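Local coordinates for major mite allergen Der p 23 (Dermatophagoides pteronyssinus, PDB 4ZCE), which is a peritrophin-like major house dust mite allergen bound by IgE, which has a chitin-binding type-2 domain but does not bind chitin in vitro, at residues K34-P37 with G38-W42. Numbering follows the deposited sequence.
Sequences KDCP and GNTRW. With EDO (1,2-ethanediol), chain C.
T40 folds back onto P37 and closes a type II' beta turn running from P37 to T40. From its CB, which lies 3.4 Å from P37 O, the side chain of T40 divides. With chi1 at 65°, OG1 sits between the backbone N and the carbonyl carbon; it donates to P37 O over 2.7 Å, in the carbonyl plane and on a lone pair. The same oxygen also receives the turn's backbone bond from T40 N, at 3.0 Å with an N-H...O angle of 155°, so two donors of one residue grip a single carbonyl. OG1 additionally packs against P37 CD and C36 CB, at 3.3 Å from each, while the other branch, CG2, reaches to 3.5 Å from P37 O. G38, the first corner residue (i+1), has a positive phi of 58°, which by itself favours glycine; its N hydrogen-bonds to T48 OG1 of the second copy of the protein in the crystal assembly. Across the base of the turn, from just before it to just after, C36 SG lies at the edge of the W42 ring, near its plane, 4.2 Å from CE3. The loop lies within the part of the protein important for IgE binding and connects strand 30-35 to strand 42-43. C36 is disulfide-bonded to C49, tying it to strand 48-49, which pairs antiparallel with 42-43, and the W42 ring stacks on F23 of strand 22-27.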
loop_
_atom_site.group_PDB
_atom_site.type_symbol
_atom_site.label_atom_id
_atom_site.label_comp_id
_atom_site.label_asym_id
_atom_site.label_seq_id
_atom_site.Cartn_x
_atom_site.Cartn_y
_atom_site.Cartn_z
ATOM N N LYS A 34 3.731 8.087 1.740
ATOM C CA LYS A 34 2.727 7.360 0.955
ATOM C C LYS A 34 1.435 7.133 1.727
ATOM O O LYS A 34 1.422 7.126 2.959
ATOM C CB LYS A 34 3.264 5.992 0.547
ATOM C CG LYS A 34 4.403 6.021 -0.467
ATOM C CD LYS A 34 3.948 6.668 -1.751
ATOM C CE LYS A 34 4.765 6.186 -2.919
ATOM N NZ LYS A 34 4.401 6.910 -4.168
ATOM N N ASP A 35 0.348 6.934 0.976
ATOM C CA ASP A 35 -0.967 6.580 1.525
ATOM C C ASP A 35 -1.282 5.117 1.296
ATOM O O ASP A 35 -1.010 4.582 0.230
ATOM C CB ASP A 35 -2.061 7.379 0.821
ATOM C CG ASP A 35 -1.914 8.866 1.024
ATOM O OD1 ASP A 35 -2.020 9.309 2.176
ATOM O OD2 ASP A 35 -1.717 9.589 0.026
ATOM N N CYS A 36 -1.883 4.473 2.291
ATOM C CA CYS A 36 -2.479 3.164 2.077
ATOM C C CYS A 36 -3.782 3.337 1.315
ATOM O O CYS A 36 -4.458 4.355 1.460
ATOM C CB CYS A 36 -2.773 2.469 3.400
ATOM S SG CYS A 36 -1.301 1.786 4.212
ATOM N N PRO A 37 -4.187 2.310 0.552
ATOM C CA PRO A 37 -5.398 2.404 -0.275
ATOM C C PRO A 37 -6.674 2.027 0.482
ATOM O O PRO A 37 -6.621 1.303 1.470
ATOM C CB PRO A 37 -5.140 1.365 -1.360
ATOM C CG PRO A 37 -4.330 0.328 -0.649
ATOM C CD PRO A 37 -3.427 1.082 0.267
ATOM N N GLY A 38 -7.824 2.468 -0.014
ATOM C CA GLY A 38 -9.083 2.161 0.652
ATOM C C GLY A 38 -9.063 2.661 2.081
ATOM O O GLY A 38 -8.615 3.776 2.342
ATOM N N ASN A 39 -9.554 1.843 3.002
ATOM C CA ASN A 39 -9.477 2.186 4.419
ATOM C C ASN A 39 -8.396 1.380 5.117
ATOM O O ASN A 39 -8.410 1.252 6.346
ATOM C CB ASN A 39 -10.820 1.940 5.117
ATOM C CG ASN A 39 -11.891 2.922 4.688
ATOM O OD1 ASN A 39 -11.599 4.000 4.156
ATOM N ND2 ASN A 39 -13.152 2.559 4.936
ATOM N N THR A 40 -7.469 0.817 4.349
ATOM C CA THR A 40 -6.431 0.007 4.970
ATOM C C THR A 40 -5.485 0.853 5.799
ATOM O O THR A 40 -5.412 2.074 5.644
ATOM C CB THR A 40 -5.621 -0.857 3.955
ATOM O OG1 THR A 40 -4.877 -0.020 3.061
ATOM C CG2 THR A 40 -6.554 -1.754 3.162
ATOM N N ARG A 41 -4.746 0.165 6.671
ATOM C CA ARG A 41 -3.842 0.794 7.623
ATOM C C ARG A 41 -2.476 0.126 7.551
ATOM O O ARG A 41 -2.368 -1.053 7.225
ATOM C CB ARG A 41 -4.412 0.680 9.043
ATOM C CG ARG A 41 -5.540 1.659 9.334
ATOM C CD ARG A 41 -6.112 1.493 10.741
ATOM N NE ARG A 41 -7.196 2.448 10.989
ATOM C CZ ARG A 41 -7.458 3.012 12.168
ATOM N NH1 ARG A 41 -6.718 2.733 13.236
ATOM N NH2 ARG A 41 -8.459 3.872 12.272
ATOM N N TRP A 42 -1.429 0.886 7.871
ATOM C CA TRP A 42 -0.068 0.388 7.763
ATOM C C TRP A 42 0.165 -0.674 8.806
ATOM O O TRP A 42 -0.195 -0.495 9.970
ATOM C CB TRP A 42 0.944 1.509 7.959
ATOM C CG TRP A 42 2.320 1.007 7.804
ATOM C CD1 TRP A 42 3.262 0.887 8.774
ATOM C CD2 TRP A 42 2.905 0.490 6.605
ATOM N NE1 TRP A 42 4.412 0.341 8.253
ATOM C CE2 TRP A 42 4.220 0.097 6.918
ATOM C CE3 TRP A 42 2.449 0.339 5.294
ATOM C CZ2 TRP A 42 5.073 -0.444 5.975
ATOM C CZ3 TRP A 42 3.299 -0.186 4.362
ATOM C CH2 TRP A 42 4.602 -0.567 4.702
HETATM C C1 EDO C . 0.661 11.530 2.133
HETATM O O1 EDO C . 0.804 12.551 3.106
HETATM C C2 EDO C . -0.438 12.070 1.263
HETATM O O2 EDO C . -0.007 11.860 -0.062
#